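Local coordinates for protein mannitol dehydrogenase (Helicobacter pylori, PDB 3TWO) that probably interconverts cinnamyl alcohols and their aldehydes as a zinc-dependent dehydrogenase, binding NADP(H) as the cofactor, at residues V205-E210 and K222-D227; T226-C231 and K249-L254. All blocks are in the same frame, centred on the assembly; numbering follows the deposited sequence.

Contact 1 of 2, residues V205-E210 and K222-D227. With NDP (NADPH dihydro-nicotinamide-adenine-dinucleotide phosphate), chain F.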
loop_
_atom_site.group_PDB
_atom_site.type_symbol
_atom_site.label_atom_id
_atom_site.label_comp_id
_atom_site.label_asym_id
_atom_site.label_seq_id
_atom_site.Cartn_x
_atom_site.Cartn_y
_atom_site.Cartn_z
ATOM N N VAL B 205 8.711 -19.731 -2.350
ATOM C CA VAL B 205 8.095 -19.813 -1.035
ATOM C C VAL B 205 9.064 -19.271 0.044
ATOM O O VAL B 205 10.302 -19.482 -0.020
ATOM C CB VAL B 205 7.668 -21.284 -0.748
ATOM C CG1 VAL B 205 7.321 -21.508 0.708
ATOM C CG2 VAL B 205 6.492 -21.632 -1.623
ATOM N N PHE B 206 8.512 -18.589 1.036
ATOM C CA PHE B 206 9.369 -18.098 2.146
ATOM C C PHE B 206 8.813 -18.715 3.382
ATOM O O PHE B 206 7.648 -18.466 3.687
ATOM C CB PHE B 206 9.325 -16.563 2.278
ATOM C CG PHE B 206 9.842 -15.844 1.051
ATOM C CD1 PHE B 206 9.025 -15.640 -0.057
ATOM C CD2 PHE B 206 11.138 -15.372 1.009
ATOM C CE1 PHE B 206 9.530 -14.939 -1.219
ATOM C CE2 PHE B 206 11.655 -14.708 -0.123
ATOM C CZ PHE B 206 10.849 -14.505 -1.228
ATOM N N ALA B 207 9.617 -19.525 4.062
ATOM C CA ALA B 207 9.190 -20.224 5.308
ATOM C C ALA B 207 10.254 -19.870 6.383
ATOM O O ALA B 207 11.079 -18.987 6.115
ATOM C CB ALA B 207 9.060 -21.765 5.078
ATOM N N ARG B 208 10.226 -20.509 7.576
ATOM C CA ARG B 208 11.229 -20.225 8.597
ATOM C C ARG B 208 12.252 -21.369 8.731
ATOM O O ARG B 208 13.300 -21.203 9.381
ATOM C CB ARG B 208 10.587 -19.876 9.974
ATOM C CG ARG B 208 9.765 -18.549 9.932
ATOM C CD ARG B 208 9.345 -18.111 11.370
ATOM N NE ARG B 208 8.340 -19.007 11.969
ATOM C CZ ARG B 208 7.753 -18.734 13.125
ATOM N NH1 ARG B 208 8.133 -17.642 13.773
ATOM N NH2 ARG B 208 6.811 -19.544 13.659
ATOM N N ASN B 209 11.996 -22.509 8.082
ATOM C CA ASN B 209 13.037 -23.531 8.017
ATOM C C ASN B 209 12.720 -24.385 6.807
ATOM O O ASN B 209 11.796 -24.069 6.056
ATOM C CB ASN B 209 12.987 -24.361 9.310
ATOM C CG ASN B 209 11.535 -24.798 9.643
ATOM O OD1 ASN B 209 10.938 -25.526 8.876
ATOM N ND2 ASN B 209 10.977 -24.319 10.757
ATOM N N GLU B 210 13.443 -25.500 6.647
ATOM C CA GLU B 210 13.293 -26.330 5.470
ATOM C C GLU B 210 12.520 -27.601 5.729
ATOM O O GLU B 210 12.569 -28.532 4.899
ATOM C CB GLU B 210 14.664 -26.665 4.883
ATOM C CG GLU B 210 15.375 -25.419 4.373
ATOM C CD GLU B 210 16.494 -25.720 3.380
ATOM O OE1 GLU B 210 17.054 -26.821 3.385
ATOM O OE2 GLU B 210 16.811 -24.835 2.554
ATOM N N LYS B 222 9.547 -23.241 -7.419
ATOM C CA LYS B 222 10.836 -23.169 -8.076
ATOM C C LYS B 222 11.964 -22.691 -7.117
ATOM O O LYS B 222 13.108 -23.100 -7.265
ATOM C CB LYS B 222 10.749 -22.342 -9.372
ATOM C CG LYS B 222 10.999 -23.223 -10.767
ATOM C CD LYS B 222 9.869 -24.307 -11.172
ATOM C CE LYS B 222 9.302 -24.116 -12.633
ATOM N NZ LYS B 222 8.578 -22.757 -12.851
ATOM N N HIS B 223 11.634 -21.847 -6.137
ATOM C CA HIS B 223 12.633 -21.416 -5.144
ATOM C C HIS B 223 12.040 -21.498 -3.761
ATOM O O HIS B 223 10.854 -21.164 -3.549
ATOM C CB HIS B 223 13.137 -19.980 -5.359
ATOM C CG HIS B 223 13.656 -19.705 -6.736
ATOM N ND1 HIS B 223 12.878 -19.124 -7.716
ATOM C CD2 HIS B 223 14.863 -19.931 -7.297
ATOM C CE1 HIS B 223 13.579 -19.011 -8.826
ATOM N NE2 HIS B 223 14.791 -19.480 -8.593
ATOM N N PHE B 224 12.860 -21.968 -2.825
ATOM C CA PHE B 224 12.432 -22.097 -1.455
ATOM C C PHE B 224 13.402 -21.280 -0.626
ATOM O O PHE B 224 14.574 -21.532 -0.685
ATOM C CB PHE B 224 12.488 -23.562 -0.987
ATOM C CG PHE B 224 11.755 -23.795 0.300
ATOM C CD1 PHE B 224 10.396 -24.157 0.298
ATOM C CD2 PHE B 224 12.392 -23.632 1.511
ATOM C CE1 PHE B 224 9.720 -24.354 1.449
ATOM C CE2 PHE B 224 11.672 -23.849 2.694
ATOM C CZ PHE B 224 10.347 -24.188 2.660
ATOM N N TYR B 225 12.913 -20.317 0.153
ATOM C CA TYR B 225 13.807 -19.548 1.040
ATOM C C TYR B 225 13.422 -19.688 2.498
ATOM O O TYR B 225 12.237 -19.914 2.820
ATOM C CB TYR B 225 13.719 -18.095 0.667
ATOM C CG TYR B 225 14.053 -17.834 -0.793
ATOM C CD1 TYR B 225 13.055 -17.315 -1.665
ATOM C CD2 TYR B 225 15.335 -18.118 -1.312
ATOM C CE1 TYR B 225 13.333 -17.059 -2.982
ATOM C CE2 TYR B 225 15.642 -17.838 -2.646
ATOM C CZ TYR B 225 14.619 -17.286 -3.463
ATOM O OH TYR B 225 14.823 -17.017 -4.771
ATOM N N THR B 226 14.411 -19.590 3.382
ATOM C CA THR B 226 14.116 -19.577 4.829
ATOM C C THR B 226 14.298 -18.147 5.401
ATOM O O THR B 226 14.181 -17.930 6.606
ATOM C CB THR B 226 14.992 -20.587 5.597
ATOM O OG1 THR B 226 16.361 -20.355 5.269
ATOM C CG2 THR B 226 14.613 -22.064 5.233
ATOM N N ASP B 227 14.550 -17.175 4.535
ATOM C CA ASP B 227 14.676 -15.807 4.987
ATOM C C ASP B 227 14.485 -14.985 3.756
ATOM O O ASP B 227 15.058 -15.321 2.695
ATOM C CB ASP B 227 16.086 -15.559 5.490
ATOM C CG ASP B 227 16.230 -14.236 6.253
ATOM O OD1 ASP B 227 16.030 -13.162 5.698
ATOM O OD2 ASP B 227 16.583 -14.288 7.431
HETATM P PA NDP F . -1.226 -21.476 9.713
HETATM O O1A NDP F . -0.337 -21.445 10.885
HETATM O O2A NDP F . -1.423 -22.691 8.729
HETATM O O5B NDP F . 0.023 -21.079 8.743
HETATM C C5B NDP F . 0.994 -19.953 9.083
HETATM C C4B NDP F . 2.327 -20.273 8.416
HETATM O O4B NDP F . 3.331 -19.174 8.412
HETATM C C3B NDP F . 2.964 -21.483 9.137
HETATM O O3B NDP F . 3.418 -22.430 8.097
HETATM C C2B NDP F . 4.170 -20.838 9.873
HETATM O O2B NDP F . 5.193 -21.850 9.937
HETATM C C1B NDP F . 4.625 -19.755 8.866
HETATM N N9A NDP F . 5.242 -18.573 9.510
HETATM C C8A NDP F . 4.931 -18.098 10.737
HETATM N N7A NDP F . 5.654 -17.005 10.920
HETATM C C5A NDP F . 6.402 -16.791 9.841
HETATM C C6A NDP F . 7.322 -15.818 9.494
HETATM N N6A NDP F . 7.672 -14.776 10.324
HETATM N N1A NDP F . 7.896 -15.943 8.303
HETATM C C2A NDP F . 7.605 -16.901 7.450
HETATM N N3A NDP F . 6.726 -17.828 7.744
HETATM C C4A NDP F . 6.129 -17.790 8.948
HETATM O O3 NDP F . -1.966 -20.138 9.321
HETATM P PN NDP F . -3.088 -19.985 8.296
HETATM O O1N NDP F . -2.617 -20.221 6.913
HETATM O O2N NDP F . -4.439 -20.648 8.675
HETATM O O5D NDP F . -3.403 -18.452 8.465
HETATM C C5D NDP F . -2.243 -17.489 8.391
HETATM C C4D NDP F . -2.707 -16.032 8.813
HETATM O O4D NDP F . -3.712 -15.726 7.828
HETATM C C3D NDP F . -3.382 -15.907 10.207
HETATM O O3D NDP F . -2.949 -14.658 10.813
HETATM C C2D NDP F . -4.880 -15.925 9.824
HETATM O O2D NDP F . -5.625 -15.223 10.757
HETATM C C1D NDP F . -4.835 -15.108 8.511
HETATM N N1N NDP F . -6.076 -15.213 7.671
HETATM C C2N NDP F . -6.558 -14.037 7.053
HETATM C C3N NDP F . -7.697 -14.072 6.265
HETATM C C7N NDP F . -8.135 -12.799 5.544
HETATM O O7N NDP F . -7.325 -11.884 5.322
HETATM N N7N NDP F . -9.328 -12.874 4.964
HETATM C C4N NDP F . -8.402 -15.289 6.117
HETATM C C5N NDP F . -7.908 -16.492 6.700
HETATM C C6N NDP F . -6.770 -16.464 7.480
HETATM P P2B NDP F . 6.071 -22.106 11.205
HETATM O O1X NDP F . 5.979 -23.728 11.426
HETATM O O2X NDP F . 7.406 -21.529 11.015
HETATM O O3X NDP F . 5.315 -21.461 12.446
#
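Tyr225 CD1 lies over one face of the Phe206 ring, 3.3 Å from Phe206 CE2, while the backbone O of Asp227 comes to that ring's edge, near its plane. The two side chains run side by side in the same direction, and their ring planes are inclined by 35°, an oblique aromatic contact. The Phe224 ring, on the other face of the sheet, receives Asn209 O at its edge and in its plane, 3.4 Å from Phe224 CE2. Val205 CG1 and Ala207 CB approach the same ring obliquely, Ala207 CB standing 3.7 Å from Phe224 CZ.

The third flat group, the guanidinium of Arg208, has adenine N7A of NADPH over the centre of one face and the 2'-phosphate at its edge. Arg208 NE donates to O2X of the NADPH 2'-phosphate at 2.9 Å in a nearly straight bond (165°), and Arg208 NH2 donates to its O3X at 2.7 Å. A bend at chi3 (-69°) turns the group toward the phosphate, with Arg208 CG and CD packed over one face of the adenine. This two-point grip is consistent with selection of NADP(H) over NAD(H), which lacks that phosphate.

The backbones of 205-207 and 223-225 pair in parallel: Val205 N bonds to His223 O, Tyr225 N to Val205 O at 2.7 Å, and Ala207 N to Tyr225 O. Beyond the paired strands, Thr226 CG2 packs on Glu210 CG at 3.5 Å, the side chains crossing at about a right angle.

Strand 202-206, helix 213-218 and strand 223-225 form a beta-alpha-beta unit of the Rossmann-type domain. Strand 223-225 is the outermost on this side of the six-stranded parallel sheet; Phe224 touches Lys213 and Ala216 of the helix, and Tyr225 meets the following loop at Gln230 and Cys231.

Contact 2 of 2, residues T226-C231 and K249-L254; sequences TDPKQC and KDYLKL
The 3-10 turn 228-230 lies beside helix 248-252 with the CA atoms of Pro228 and Asp250 6.4 Å apart, and no hydrogen bond joins the two segments. The turn opens with an Asx turn, in which Asp227 OD1 accepts a hydrogen bond from Lys229 N through its anti lone pair, and it lies in the loop between strands 223-225 and 235-240 of the Rossmann-type domain. Pro228 contributes the most buried surface. Its CB sits over one face of the Tyr251 ring in a CH-pi contact, 4.2 Å from the ring centroid and offset toward the rim, while Pro228 CG packs on Asp250 CB at 3.9 Å. Leu254 extends the apolar patch toward Cys231: its CD1 reaches Pro228 CB, and its CD2 lies 4.1 Å from Cys231 CB.

Charge gathers at the margin. Lys229 NZ forms a salt bridge with Asp227 on the syn side of OD1, and Asp250 OD2 is near the same ammonium without bonding to it. Gln230 ties the end of the turn back to Thr226, just after strand 223-225, its amide clasping that residue twice: Thr226 N donates to Gln230 OE1, and Gln230 NE2 donates to Thr226 OG1 at 2.8 Å, with that hydroxyl oxygen close to the amide plane.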
loop_
_atom_site.group_PDB
_atom_site.type_symbol
_atom_site.label_atom_id
_atom_site.label_comp_id
_atom_site.label_asym_id
_atom_site.label_seq_id
_atom_site.Cartn_x
_atom_site.Cartn_y
_atom_site.Cartn_z
ATOM N N THR B 226 14.411 -19.590 3.382
ATOM C CA THR B 226 14.116 -19.577 4.829
ATOM C C THR B 226 14.298 -18.147 5.401
ATOM O O THR B 226 14.181 -17.930 6.606
ATOM C CB THR B 226 14.992 -20.587 5.597
ATOM O OG1 THR B 226 16.361 -20.355 5.269
ATOM C CG2 THR B 226 14.613 -22.064 5.233
ATOM N N ASP B 227 14.550 -17.175 4.535
ATOM C CA ASP B 227 14.676 -15.807 4.987
ATOM C C ASP B 227 14.485 -14.985 3.756
ATOM O O ASP B 227 15.058 -15.321 2.695
ATOM C CB ASP B 227 16.086 -15.559 5.490
ATOM C CG ASP B 227 16.230 -14.236 6.253
ATOM O OD1 ASP B 227 16.030 -13.162 5.698
ATOM O OD2 ASP B 227 16.583 -14.288 7.431
ATOM N N PRO B 228 13.698 -13.902 3.862
ATOM C CA PRO B 228 13.512 -13.082 2.659
ATOM C C PRO B 228 14.809 -12.553 2.079
ATOM O O PRO B 228 14.870 -12.318 0.876
ATOM C CB PRO B 228 12.581 -11.932 3.115
ATOM C CG PRO B 228 12.556 -11.987 4.591
ATOM C CD PRO B 228 12.905 -13.410 5.011
ATOM N N LYS B 229 15.862 -12.402 2.882
ATOM C CA LYS B 229 17.102 -11.793 2.368
ATOM C C LYS B 229 17.802 -12.699 1.374
ATOM O O LYS B 229 18.683 -12.248 0.664
ATOM C CB LYS B 229 18.075 -11.535 3.494
ATOM C CG LYS B 229 17.988 -10.145 3.948
ATOM C CD LYS B 229 17.708 -10.055 5.454
ATOM C CE LYS B 229 16.219 -10.117 5.742
ATOM N NZ LYS B 229 16.019 -10.943 6.939
ATOM N N GLN B 230 17.453 -13.989 1.400
ATOM C CA GLN B 230 18.041 -14.952 0.446
ATOM C C GLN B 230 17.480 -14.753 -0.961
ATOM O O GLN B 230 18.016 -15.273 -1.925
ATOM C CB GLN B 230 17.847 -16.398 0.897
ATOM C CG GLN B 230 18.224 -16.684 2.344
ATOM C CD GLN B 230 17.579 -17.945 2.884
ATOM O OE1 GLN B 230 16.682 -18.524 2.267
ATOM N NE2 GLN B 230 17.974 -18.341 4.078
ATOM N N CYS B 231 16.400 -14.015 -1.116
ATOM C CA CYS B 231 15.846 -13.918 -2.461
ATOM C C CYS B 231 16.577 -12.836 -3.234
ATOM O O CYS B 231 16.546 -11.694 -2.873
ATOM C CB CYS B 231 14.330 -13.657 -2.420
ATOM S SG CYS B 231 13.595 -13.246 -4.035
ATOM N N LYS B 249 8.828 -4.336 5.334
ATOM C CA LYS B 249 9.832 -3.848 4.372
ATOM C C LYS B 249 10.650 -4.941 3.735
ATOM O O LYS B 249 11.042 -4.806 2.592
ATOM C CB LYS B 249 10.807 -2.789 4.950
ATOM C CG LYS B 249 10.080 -1.492 5.347
ATOM C CD LYS B 249 11.036 -0.468 6.053
ATOM C CE LYS B 249 11.826 -1.048 7.225
ATOM N NZ LYS B 249 10.901 -1.255 8.429
ATOM N N ASP B 250 10.900 -6.022 4.479
ATOM C CA ASP B 250 11.725 -7.133 3.994
ATOM C C ASP B 250 11.100 -7.765 2.766
ATOM O O ASP B 250 11.830 -8.303 1.959
ATOM C CB ASP B 250 11.841 -8.208 5.077
ATOM C CG ASP B 250 12.743 -7.794 6.180
ATOM O OD1 ASP B 250 13.652 -6.972 5.965
ATOM O OD2 ASP B 250 12.547 -8.317 7.268
ATOM N N TYR B 251 9.767 -7.749 2.687
ATOM C CA TYR B 251 9.001 -8.215 1.490
ATOM C C TYR B 251 8.776 -7.154 0.444
ATOM O O TYR B 251 8.921 -7.446 -0.738
ATOM C CB TYR B 251 7.673 -8.883 1.852
ATOM C CG TYR B 251 7.987 -10.202 2.542
ATOM C CD1 TYR B 251 8.023 -10.301 3.955
ATOM C CD2 TYR B 251 8.379 -11.334 1.777
ATOM C CE1 TYR B 251 8.384 -11.536 4.590
ATOM C CE2 TYR B 251 8.760 -12.573 2.396
ATOM C CZ TYR B 251 8.727 -12.667 3.778
ATOM O OH TYR B 251 9.119 -13.876 4.348
ATOM N N LEU B 252 8.408 -5.941 0.869
ATOM C CA LEU B 252 8.114 -4.882 -0.080
ATOM C C LEU B 252 9.344 -4.600 -0.943
ATOM O O LEU B 252 9.239 -4.440 -2.149
ATOM C CB LEU B 252 7.603 -3.603 0.641
ATOM C CG LEU B 252 7.313 -2.343 -0.194
ATOM C CD1 LEU B 252 6.157 -2.597 -1.204
ATOM C CD2 LEU B 252 6.932 -1.155 0.664
ATOM N N LYS B 253 10.519 -4.580 -0.342
ATOM C CA LYS B 253 11.736 -4.374 -1.120
ATOM C C LYS B 253 11.975 -5.487 -2.176
ATOM O O LYS B 253 12.752 -5.277 -3.071
ATOM C CB LYS B 253 12.973 -4.273 -0.237
ATOM C CG LYS B 253 13.253 -5.573 0.525
ATOM C CD LYS B 253 14.736 -5.905 0.523
ATOM C CE LYS B 253 15.580 -5.091 1.482
ATOM N NZ LYS B 253 14.752 -4.471 2.544
ATOM N N LEU B 254 11.338 -6.654 -2.080
ATOM C CA LEU B 254 11.592 -7.716 -3.089
ATOM C C LEU B 254 10.861 -7.468 -4.418
ATOM O O LEU B 254 11.113 -8.170 -5.423
ATOM C CB LEU B 254 11.171 -9.113 -2.546
ATOM C CG LEU B 254 12.032 -9.607 -1.362
ATOM C CD1 LEU B 254 11.507 -10.908 -0.807
ATOM C CD2 LEU B 254 13.533 -9.670 -1.740
#

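The chain passes directly from contact 1 into contact 2: both hold Thr226 and Asp227, and their centres lie 10 Å apart. Their side chains merge into one apolar cluster at the sheet's margin. Cys231 CB sits 3.6 Å from Tyr225 CE1 and 3.7 Å from Phe206 CE2, while Tyr251 OH reaches to 3.4 Å from Phe206 CB, the Tyr251 and Phe206 rings meeting edge-to-face. The cofactor relates to both. Contact 1 holds its 2'-phosphate directly through Arg208, whereas in contact 2 the side chain of Tyr251 comes to about 5 Å from the cofactor, nearest atoms, on its adenine side. Both contacts thus lie at the adenosine end of NADPH, away from its nicotinamide.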